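Local coordinates for protein TRAP dicarboxylate transporter-DctP subunit (PDB 4PE3) that probably captures an organic acid, perhaps a dicarboxylate, in the periplasm and delivers it to the membrane components of a TRAP transporter, at residues A115-F125 / T332-L342; V161-L169 / H298-F308. One frame throughout, in Å; residues are numbered along the deposited sequence.

How the contacts relate
Both contacts fix the C-terminal helices of this two-lobed solute-binding protein, crystallised open and without solute, onto earlier parts of the chain. Contact 2 sets the start of helix 302-320 against the loop 161-169, which runs between two strands of the four-stranded sheet; contact 1 sets the next helix, 324-339, against the start of helix 119-128. In sequence, contact 2 is nested inside the loop that contact 1 closes. Their centres lie about 18 Å apart, yet they touch: L342 O is 3.4 Å from A306 CB, and A117 CB is 3.8 Å from R305 NH1. Bound zinc ions sit beside both, held by D339 near contact 1 and by D168, D299, E303 and E304 in contact 2.

Contact 1: residues A115-F125 / T332-L342; sequences AWADPAQMIDF and TLVTYLKDKGL
A helix-helix packing joins the start of helix 119-128 to the C-terminal helix 324-339 of this family 7 solute-binding protein, with F125 and Y336 as an edge-to-face aromatic pair. The axes of the segments 119-125 and 332-339 run at 122° to each other, 11.3 Å apart at closest approach. F125 turns its edge to the face of Y336, the centroids 5.4 Å apart, and its own CA lies over that same tyrosine ring as a CH-pi contact. The F125 ring is covered in turn by L333, whose CD1 stands almost on the ring normal, 4.2 Å from the centroid. That methyl also reaches W116 CH2 at 3.7 Å, while L337 CD2 packs on W116 CZ3. The indole is held between A115 CB over one face and selenomethionine M122 CB over the other. Q121 links loop to helix: its OE1 accepts from A117 N at 2.8 Å, and its NE2 meets L342 CD2. Just before L342, the Schellman motif at G341 (positive phi) ends the C-terminal helix. With CG anti to the backbone N (chi1 -172°), D124 brings OD2 to Y336 OH, its other oxygen, OD1, being bonded to N128. Y336 OH donates to the anti lone pair of D124 OD2 at 2.6 Å, and K340 NZ reaches the same oxygen from above the carboxylate plane, a longer salt bridge of 3.3 Å.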
loop_
_atom_site.group_PDB
_atom_site.type_symbol
_atom_site.label_atom_id
_atom_site.label_comp_id
_atom_site.label_asym_id
_atom_site.label_seq_id
_atom_site.Cartn_x
_atom_site.Cartn_y
_atom_site.Cartn_z
ATOM N N ALA A 115 5.657 -8.880 -1.823
ATOM C CA ALA A 115 4.577 -9.838 -1.992
ATOM C C ALA A 115 3.755 -9.659 -3.265
ATOM O O ALA A 115 3.222 -10.627 -3.797
ATOM C CB ALA A 115 3.650 -9.780 -0.798
ATOM N N TRP A 116 3.617 -8.417 -3.727
ATOM C CA TRP A 116 2.584 -8.094 -4.709
ATOM C C TRP A 116 3.144 -7.560 -6.035
ATOM O O TRP A 116 4.130 -6.829 -6.055
ATOM C CB TRP A 116 1.601 -7.049 -4.149
ATOM C CG TRP A 116 1.099 -7.351 -2.766
ATOM C CD1 TRP A 116 1.180 -6.536 -1.681
ATOM C CD2 TRP A 116 0.459 -8.549 -2.328
ATOM N NE1 TRP A 116 0.641 -7.152 -0.593
ATOM C CE2 TRP A 116 0.160 -8.375 -0.965
ATOM C CE3 TRP A 116 0.088 -9.736 -2.955
ATOM C CZ2 TRP A 116 -0.457 -9.354 -0.212
ATOM C CZ3 TRP A 116 -0.555 -10.714 -2.193
ATOM C CH2 TRP A 116 -0.820 -10.510 -0.840
ATOM N N ALA A 117 2.478 -7.946 -7.119
ATOM C CA ALA A 117 2.796 -7.483 -8.474
ATOM C C ALA A 117 1.646 -6.672 -9.063
ATOM O O ALA A 117 1.758 -6.140 -10.170
ATOM C CB ALA A 117 3.103 -8.665 -9.360
ATOM N N ASP A 118 0.540 -6.583 -8.324
ATOM C CA ASP A 118 -0.629 -5.848 -8.778
ATOM C C ASP A 118 -1.567 -5.646 -7.605
ATOM O O ASP A 118 -1.683 -6.547 -6.757
ATOM C CB ASP A 118 -1.389 -6.610 -9.849
ATOM C CG ASP A 118 -2.440 -5.756 -10.502
ATOM O OD1 ASP A 118 -2.090 -4.938 -11.386
ATOM O OD2 ASP A 118 -3.603 -5.830 -10.078
ATOM N N PRO A 119 -2.303 -4.510 -7.562
ATOM C CA PRO A 119 -3.216 -4.334 -6.424
ATOM C C PRO A 119 -4.257 -5.449 -6.306
ATOM O O PRO A 119 -4.682 -5.746 -5.197
ATOM C CB PRO A 119 -3.880 -2.985 -6.711
ATOM C CG PRO A 119 -2.863 -2.226 -7.495
ATOM C CD PRO A 119 -2.116 -3.247 -8.304
ATOM N N ALA A 120 -4.673 -6.054 -7.410
ATOM C CA ALA A 120 -5.681 -7.114 -7.336
ATOM C C ALA A 120 -5.229 -8.266 -6.438
ATOM O O ALA A 120 -6.049 -8.912 -5.783
ATOM C CB ALA A 120 -6.030 -7.619 -8.721
ATOM N N GLN A 121 -3.929 -8.539 -6.422
ATOM C CA GLN A 121 -3.416 -9.628 -5.593
ATOM C C GLN A 121 -3.603 -9.326 -4.111
ATOM O O GLN A 121 -4.102 -10.163 -3.353
ATOM C CB GLN A 121 -1.947 -9.900 -5.882
ATOM C CG GLN A 121 -1.667 -10.411 -7.287
ATOM C CD GLN A 121 -0.190 -10.592 -7.553
ATOM O OE1 GLN A 121 0.670 -10.028 -6.878
ATOM N NE2 GLN A 121 0.116 -11.408 -8.541
HETATM N N MSE A 122 -3.215 -8.130 -3.696
HETATM C CA MSE A 122 -3.376 -7.731 -2.295
HETATM C C MSE A 122 -4.852 -7.672 -1.879
HETATM O O MSE A 122 -5.236 -8.109 -0.785
HETATM C CB MSE A 122 -2.669 -6.399 -2.064
HETATM C CG MSE A 122 -2.675 -5.941 -0.609
HETATM SE SE MSE A 122 -4.246 -4.941 -0.125
HETATM C CE MSE A 122 -3.806 -3.236 -0.874
ATOM N N ILE A 123 -5.678 -7.142 -2.768
ATOM C CA ILE A 123 -7.109 -7.038 -2.501
ATOM C C ILE A 123 -7.728 -8.433 -2.347
ATOM O O ILE A 123 -8.560 -8.660 -1.472
ATOM C CB ILE A 123 -7.807 -6.219 -3.602
ATOM C CG1 ILE A 123 -7.536 -4.721 -3.395
ATOM C CG2 ILE A 123 -9.290 -6.467 -3.615
ATOM C CD1 ILE A 123 -7.543 -3.899 -4.658
ATOM N N ASP A 124 -7.314 -9.377 -3.183
ATOM C CA ASP A 124 -7.799 -10.750 -3.063
ATOM C C ASP A 124 -7.313 -11.413 -1.778
ATOM O O ASP A 124 -8.082 -12.120 -1.110
ATOM C CB ASP A 124 -7.420 -11.575 -4.291
ATOM C CG ASP A 124 -8.074 -12.933 -4.281
ATOM O OD1 ASP A 124 -9.297 -12.971 -4.512
ATOM O OD2 ASP A 124 -7.382 -13.941 -4.027
ATOM N N PHE A 125 -6.055 -11.175 -1.413
ATOM C CA PHE A 125 -5.559 -11.636 -0.120
ATOM C C PHE A 125 -6.431 -11.128 1.040
ATOM O O PHE A 125 -6.818 -11.888 1.949
ATOM C CB PHE A 125 -4.116 -11.211 0.080
ATOM C CG PHE A 125 -3.617 -11.385 1.478
ATOM C CD1 PHE A 125 -3.443 -12.639 2.020
ATOM C CD2 PHE A 125 -3.302 -10.284 2.249
ATOM C CE1 PHE A 125 -2.976 -12.794 3.295
ATOM C CE2 PHE A 125 -2.837 -10.436 3.543
ATOM C CZ PHE A 125 -2.684 -11.683 4.070
ATOM N N THR A 332 -0.428 -16.512 7.366
ATOM C CA THR A 332 -1.575 -16.337 6.494
ATOM C C THR A 332 -1.156 -15.874 5.107
ATOM O O THR A 332 -1.669 -16.370 4.101
ATOM C CB THR A 332 -2.573 -15.369 7.151
ATOM O OG1 THR A 332 -2.978 -15.911 8.412
ATOM C CG2 THR A 332 -3.811 -15.154 6.291
ATOM N N LEU A 333 -0.205 -14.938 5.066
ATOM C CA LEU A 333 0.326 -14.408 3.816
ATOM C C LEU A 333 1.052 -15.474 3.019
ATOM O O LEU A 333 0.808 -15.638 1.838
ATOM C CB LEU A 333 1.272 -13.256 4.134
ATOM C CG LEU A 333 1.982 -12.671 2.909
ATOM C CD1 LEU A 333 0.983 -12.048 1.940
ATOM C CD2 LEU A 333 2.991 -11.624 3.347
ATOM N N VAL A 334 1.927 -16.215 3.681
ATOM C CA VAL A 334 2.714 -17.218 2.979
ATOM C C VAL A 334 1.818 -18.353 2.489
ATOM O O VAL A 334 2.012 -18.856 1.381
ATOM C CB VAL A 334 3.855 -17.760 3.869
ATOM C CG1 VAL A 334 4.483 -19.009 3.257
ATOM C CG2 VAL A 334 4.906 -16.675 4.077
ATOM N N THR A 335 0.839 -18.754 3.294
ATOM C CA THR A 335 -0.134 -19.732 2.837
ATOM C C THR A 335 -0.843 -19.255 1.574
ATOM O O THR A 335 -0.961 -20.005 0.609
ATOM C CB THR A 335 -1.165 -20.056 3.943
ATOM O OG1 THR A 335 -0.483 -20.644 5.056
ATOM C CG2 THR A 335 -2.228 -21.022 3.433
ATOM N N TYR A 336 -1.275 -17.997 1.559
ATOM C CA TYR A 336 -1.954 -17.423 0.400
ATOM C C TYR A 336 -1.075 -17.421 -0.863
ATOM O O TYR A 336 -1.492 -17.870 -1.932
ATOM C CB TYR A 336 -2.424 -15.988 0.721
ATOM C CG TYR A 336 -3.083 -15.326 -0.463
ATOM C CD1 TYR A 336 -4.424 -15.550 -0.745
ATOM C CD2 TYR A 336 -2.355 -14.514 -1.321
ATOM C CE1 TYR A 336 -5.016 -14.978 -1.834
ATOM C CE2 TYR A 336 -2.947 -13.933 -2.411
ATOM C CZ TYR A 336 -4.266 -14.174 -2.670
ATOM O OH TYR A 336 -4.864 -13.600 -3.752
ATOM N N LEU A 337 0.135 -16.915 -0.720
ATOM C CA LEU A 337 1.068 -16.831 -1.842
ATOM C C LEU A 337 1.398 -18.208 -2.398
ATOM O O LEU A 337 1.445 -18.377 -3.617
ATOM C CB LEU A 337 2.338 -16.104 -1.409
ATOM C CG LEU A 337 2.117 -14.644 -1.002
ATOM C CD1 LEU A 337 3.371 -14.066 -0.371
ATOM C CD2 LEU A 337 1.700 -13.793 -2.194
ATOM N N LYS A 338 1.625 -19.189 -1.529
ATOM C CA LYS A 338 1.941 -20.526 -2.000
ATOM C C LYS A 338 0.735 -21.108 -2.713
ATOM O O LYS A 338 0.848 -21.734 -3.770
ATOM C CB LYS A 338 2.385 -21.425 -0.841
ATOM C CG LYS A 338 3.775 -21.114 -0.306
ATOM C CD LYS A 338 4.193 -22.121 0.746
ATOM C CE LYS A 338 5.561 -21.799 1.325
ATOM N NZ LYS A 338 6.122 -22.994 2.026
ATOM N N ASP A 339 -0.434 -20.889 -2.133
ATOM C CA ASP A 339 -1.651 -21.427 -2.690
ATOM C C ASP A 339 -1.954 -20.861 -4.078
ATOM O O ASP A 339 -2.493 -21.567 -4.940
ATOM C CB ASP A 339 -2.812 -21.141 -1.758
ATOM C CG ASP A 339 -4.113 -21.479 -2.383
ATOM O OD1 ASP A 339 -4.339 -22.682 -2.595
ATOM O OD2 ASP A 339 -4.886 -20.557 -2.703
ATOM N N LYS A 340 -1.602 -19.594 -4.293
ATOM C CA LYS A 340 -1.854 -18.938 -5.578
ATOM C C LYS A 340 -0.735 -19.162 -6.594
ATOM O O LYS A 340 -0.791 -18.636 -7.709
ATOM C CB LYS A 340 -2.083 -17.435 -5.388
ATOM C CG LYS A 340 -3.376 -17.082 -4.676
ATOM C CD LYS A 340 -4.495 -18.026 -5.084
ATOM C CE LYS A 340 -5.871 -17.451 -4.806
ATOM N NZ LYS A 340 -6.183 -16.396 -5.811
ATOM N N GLY A 341 0.282 -19.927 -6.211
ATOM C CA GLY A 341 1.399 -20.200 -7.108
ATOM C C GLY A 341 2.350 -19.027 -7.268
ATOM O O GLY A 341 3.142 -18.973 -8.217
ATOM N N LEU A 342 2.279 -18.083 -6.339
ATOM C CA LEU A 342 3.094 -16.889 -6.389
ATOM C C LEU A 342 4.443 -17.069 -5.706
ATOM O O LEU A 342 5.376 -16.290 -5.928
ATOM C CB LEU A 342 2.317 -15.743 -5.727
ATOM C CG LEU A 342 1.108 -15.275 -6.547
ATOM C CD1 LEU A 342 0.254 -14.263 -5.774
ATOM C CD2 LEU A 342 1.538 -14.699 -7.897
#

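Contact 2: residues V161-L169 / H298-F308. With ZN (zinc ion), chain N; ZN (zinc ion), chain O.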
loop_
_atom_site.group_PDB
_atom_site.type_symbol
_atom_site.label_atom_id
_atom_site.label_comp_id
_atom_site.label_asym_id
_atom_site.label_seq_id
_atom_site.Cartn_x
_atom_site.Cartn_y
_atom_site.Cartn_z
ATOM N N VAL A 161 20.234 1.335 -14.230
ATOM C CA VAL A 161 20.862 0.133 -14.759
ATOM C C VAL A 161 19.787 -0.879 -15.146
ATOM O O VAL A 161 18.708 -0.918 -14.554
ATOM C CB VAL A 161 21.870 -0.492 -13.751
ATOM C CG1 VAL A 161 23.035 0.463 -13.484
ATOM C CG2 VAL A 161 21.193 -0.905 -12.441
ATOM N N PRO A 162 20.058 -1.692 -16.166
ATOM C CA PRO A 162 19.025 -2.644 -16.591
ATOM C C PRO A 162 18.838 -3.792 -15.607
ATOM O O PRO A 162 19.791 -4.545 -15.370
ATOM C CB PRO A 162 19.563 -3.167 -17.920
ATOM C CG PRO A 162 21.054 -2.923 -17.858
ATOM C CD PRO A 162 21.238 -1.695 -17.047
ATOM N N LEU A 163 17.636 -3.899 -15.043
ATOM C CA LEU A 163 17.272 -4.961 -14.121
ATOM C C LEU A 163 16.159 -5.798 -14.720
ATOM O O LEU A 163 15.028 -5.331 -14.872
ATOM C CB LEU A 163 16.779 -4.356 -12.815
ATOM C CG LEU A 163 17.690 -3.320 -12.151
ATOM C CD1 LEU A 163 16.929 -2.693 -11.007
ATOM C CD2 LEU A 163 19.024 -3.901 -11.653
ATOM N N ASP A 164 16.477 -7.043 -15.052
ATOM C CA ASP A 164 15.473 -8.004 -15.489
ATOM C C ASP A 164 15.352 -9.189 -14.551
ATOM O O ASP A 164 14.382 -9.937 -14.652
ATOM C CB ASP A 164 15.782 -8.493 -16.902
ATOM C CG ASP A 164 15.594 -7.385 -17.922
ATOM O OD1 ASP A 164 14.447 -6.921 -18.111
ATOM O OD2 ASP A 164 16.599 -6.923 -18.486
ATOM N N THR A 165 16.320 -9.363 -13.652
ATOM C CA THR A 165 16.284 -10.482 -12.710
ATOM C C THR A 165 16.643 -9.992 -11.310
ATOM O O THR A 165 17.244 -8.918 -11.152
ATOM C CB THR A 165 17.285 -11.576 -13.082
ATOM O OG1 THR A 165 18.605 -11.066 -12.870
ATOM C CG2 THR A 165 17.097 -12.040 -14.541
ATOM N N VAL A 166 16.314 -10.791 -10.299
ATOM C CA VAL A 166 16.696 -10.450 -8.956
ATOM C C VAL A 166 18.208 -10.363 -8.822
ATOM O O VAL A 166 18.727 -9.553 -8.056
ATOM C CB VAL A 166 16.126 -11.450 -7.956
ATOM C CG1 VAL A 166 16.611 -11.142 -6.571
ATOM C CG2 VAL A 166 14.612 -11.457 -8.015
ATOM N N GLU A 167 18.914 -11.219 -9.562
ATOM C CA GLU A 167 20.364 -11.224 -9.548
ATOM C C GLU A 167 20.950 -9.876 -9.972
ATOM O O GLU A 167 22.031 -9.489 -9.516
ATOM C CB GLU A 167 20.885 -12.328 -10.487
ATOM C CG GLU A 167 20.737 -13.781 -9.962
ATOM C CD GLU A 167 19.324 -14.366 -10.084
ATOM O OE1 GLU A 167 18.431 -13.777 -10.725
ATOM O OE2 GLU A 167 19.105 -15.459 -9.531
ATOM N N ASP A 168 20.239 -9.160 -10.841
ATOM C CA ASP A 168 20.698 -7.850 -11.276
ATOM C C ASP A 168 20.765 -6.830 -10.132
ATOM O O ASP A 168 21.410 -5.804 -10.269
ATOM C CB ASP A 168 19.832 -7.330 -12.418
ATOM C CG ASP A 168 20.013 -8.113 -13.717
ATOM O OD1 ASP A 168 21.108 -8.692 -13.983
ATOM O OD2 ASP A 168 19.059 -8.150 -14.519
ATOM N N LEU A 169 20.124 -7.095 -9.004
ATOM C CA LEU A 169 20.161 -6.155 -7.894
ATOM C C LEU A 169 21.468 -6.171 -7.106
ATOM O O LEU A 169 21.741 -5.257 -6.328
ATOM C CB LEU A 169 19.016 -6.469 -6.938
ATOM C CG LEU A 169 17.600 -6.191 -7.430
ATOM C CD1 LEU A 169 16.595 -6.765 -6.403
ATOM C CD2 LEU A 169 17.359 -4.711 -7.672
ATOM N N HIS A 298 10.863 -2.209 -17.936
ATOM C CA HIS A 298 11.039 -3.648 -17.698
ATOM C C HIS A 298 9.891 -4.187 -16.874
ATOM O O HIS A 298 9.583 -3.655 -15.813
ATOM C CB HIS A 298 12.319 -3.889 -16.926
ATOM C CG HIS A 298 13.545 -3.413 -17.620
ATOM N ND1 HIS A 298 14.430 -4.289 -18.203
ATOM C CD2 HIS A 298 14.054 -2.175 -17.822
ATOM C CE1 HIS A 298 15.432 -3.623 -18.732
ATOM N NE2 HIS A 298 15.224 -2.340 -18.517
ATOM N N ASP A 299 9.248 -5.243 -17.363
ATOM C CA ASP A 299 8.198 -5.954 -16.621
ATOM C C ASP A 299 8.760 -7.313 -16.194
ATOM O O ASP A 299 8.882 -8.230 -17.018
ATOM C CB ASP A 299 6.971 -6.125 -17.522
ATOM C CG ASP A 299 5.802 -6.871 -16.854
ATOM O OD1 ASP A 299 5.768 -7.117 -15.644
ATOM O OD2 ASP A 299 4.870 -7.239 -17.586
ATOM N N TRP A 300 9.163 -7.437 -14.934
ATOM C CA TRP A 300 9.806 -8.670 -14.480
ATOM C C TRP A 300 8.884 -9.859 -14.721
ATOM O O TRP A 300 7.674 -9.761 -14.549
ATOM C CB TRP A 300 10.170 -8.578 -13.002
ATOM C CG TRP A 300 11.421 -7.851 -12.685
ATOM C CD1 TRP A 300 12.192 -7.109 -13.545
ATOM C CD2 TRP A 300 12.076 -7.794 -11.414
ATOM N NE1 TRP A 300 13.281 -6.608 -12.877
ATOM C CE2 TRP A 300 13.228 -7.006 -11.570
ATOM C CE3 TRP A 300 11.799 -8.335 -10.156
ATOM C CZ2 TRP A 300 14.112 -6.771 -10.532
ATOM C CZ3 TRP A 300 12.657 -8.071 -9.126
ATOM C CH2 TRP A 300 13.812 -7.303 -9.319
ATOM N N SER A 301 9.459 -10.988 -15.137
ATOM C CA SER A 301 8.655 -12.189 -15.312
ATOM C C SER A 301 8.037 -12.662 -14.008
ATOM O O SER A 301 8.490 -12.330 -12.916
ATOM C CB SER A 301 9.514 -13.308 -15.877
ATOM O OG SER A 301 10.520 -13.645 -14.947
ATOM N N ASP A 302 7.003 -13.475 -14.125
ATOM C CA ASP A 302 6.427 -14.107 -12.949
ATOM C C ASP A 302 7.474 -14.861 -12.119
ATOM O O ASP A 302 7.427 -14.839 -10.887
ATOM C CB ASP A 302 5.313 -15.073 -13.350
ATOM C CG ASP A 302 4.088 -14.365 -13.875
ATOM O OD1 ASP A 302 4.013 -13.122 -13.765
ATOM O OD2 ASP A 302 3.183 -15.058 -14.380
ATOM N N GLU A 303 8.363 -15.576 -12.801
ATOM C CA GLU A 303 9.423 -16.321 -12.123
ATOM C C GLU A 303 10.365 -15.421 -11.337
ATOM O O GLU A 303 10.763 -15.740 -10.227
ATOM C CB GLU A 303 10.229 -17.183 -13.115
ATOM C CG GLU A 303 10.491 -16.564 -14.502
ATOM C CD GLU A 303 11.966 -16.205 -14.774
ATOM O OE1 GLU A 303 12.845 -16.516 -13.941
ATOM O OE2 GLU A 303 12.262 -15.606 -15.834
ATOM N N GLU A 304 10.719 -14.270 -11.900
ATOM C CA GLU A 304 11.616 -13.373 -11.195
ATOM C C GLU A 304 10.885 -12.741 -10.000
ATOM O O GLU A 304 11.457 -12.558 -8.940
ATOM C CB GLU A 304 12.201 -12.315 -12.143
ATOM C CG GLU A 304 13.152 -12.907 -13.176
ATOM C CD GLU A 304 14.311 -13.590 -12.544
ATOM O OE1 GLU A 304 14.757 -13.176 -11.447
ATOM O OE2 GLU A 304 14.780 -14.569 -13.162
ATOM N N ARG A 305 9.614 -12.444 -10.167
ATOM C CA ARG A 305 8.829 -11.909 -9.070
ATOM C C ARG A 305 8.696 -12.935 -7.945
ATOM O O ARG A 305 8.772 -12.601 -6.762
ATOM C CB ARG A 305 7.471 -11.455 -9.589
ATOM C CG ARG A 305 7.592 -10.227 -10.508
ATOM C CD ARG A 305 6.277 -9.841 -11.086
ATOM N NE ARG A 305 6.425 -8.763 -12.062
ATOM C CZ ARG A 305 6.440 -7.461 -11.785
ATOM N NH1 ARG A 305 6.281 -7.057 -10.543
ATOM N NH2 ARG A 305 6.573 -6.592 -12.780
ATOM N N ALA A 306 8.496 -14.206 -8.307
ATOM C CA ALA A 306 8.448 -15.280 -7.303
ATOM C C ALA A 306 9.798 -15.411 -6.591
ATOM O O ALA A 306 9.841 -15.633 -5.387
ATOM C CB ALA A 306 8.051 -16.612 -7.946
ATOM N N LYS A 307 10.893 -15.251 -7.325
ATOM C CA LYS A 307 12.208 -15.261 -6.704
ATOM C C LYS A 307 12.342 -14.091 -5.716
ATOM O O LYS A 307 12.872 -14.250 -4.621
ATOM C CB LYS A 307 13.304 -15.238 -7.779
ATOM C CG LYS A 307 13.539 -16.609 -8.398
ATOM C CD LYS A 307 14.279 -16.532 -9.732
ATOM C CE LYS A 307 15.558 -15.773 -9.614
ATOM N NZ LYS A 307 16.278 -15.744 -10.935
ATOM N N PHE A 308 11.857 -12.912 -6.096
ATOM C CA PHE A 308 11.923 -11.770 -5.186
ATOM C C PHE A 308 11.097 -12.026 -3.913
ATOM O O PHE A 308 11.547 -11.730 -2.808
ATOM C CB PHE A 308 11.504 -10.476 -5.876
ATOM C CG PHE A 308 11.860 -9.255 -5.091
ATOM C CD1 PHE A 308 13.151 -8.742 -5.126
ATOM C CD2 PHE A 308 10.915 -8.624 -4.298
ATOM C CE1 PHE A 308 13.484 -7.607 -4.387
ATOM C CE2 PHE A 308 11.243 -7.490 -3.559
ATOM C CZ PHE A 308 12.521 -6.984 -3.598
HETATM ZN ZN ZN N . 20.048 -9.092 -16.413
HETATM ZN ZN ZN O . 3.711 -8.244 -16.330
HETATM O O HOH W 1 19.488 -6.917 -17.647
HETATM O O HOH W 2 12.199 -10.504 -16.017
HETATM O O HOH W 3 12.072 -7.762 -17.246
HETATM O O HOH W 4 3.894 -8.249 -14.277
HETATM O O HOH W 5 2.404 -6.555 -16.388
HETATM O O HOH W 6 4.398 -10.050 -17.012
#
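The loop 161-169 passes along the entrance to helix 302-320, its backbone nearing W300, E304 and F308 in order, with D164 CA 5.8 Å from W300 CA, and it closes in a 3-10 turn at 167-169. W300 lies beneath this backbone, the carbonyl carbons of D164 and T165 over one indole face; its NE1 donates to L163 O at 2.9 Å, a bond that lies in the ring plane but meets the carbonyl from above its own plane. F237 stacks on the same indole. On the neighbouring D164, OD1 receives a short, nearly straight bond from H298 ND1 (2.6 Å, 169°), from above the carboxylate plane, while H298 NE2 is taken by H231. E304, bent at chi2 (-60°), folds alongside T165 and brings OE1 to V166 N at 3.1 Å. Its OE2 pairs with K307 NZ, which also reaches E167 OE1 at 2.9 Å on the syn side; the lysine charge probably offsets the repulsion between these two glutamates. V166 CG2 and L169 CD1 fill in against F308, the latter 3.8 Å from F308 CE1. D168 OD2 gathers the N-H groups of D164 and T165 and also binds a zinc ion at 2.3 Å, whereas E303 and E304 bind another. Around T165 an ST motif starts the turn, and S301, which accepts from E304 N, is the classic N-cap of the opposing helix.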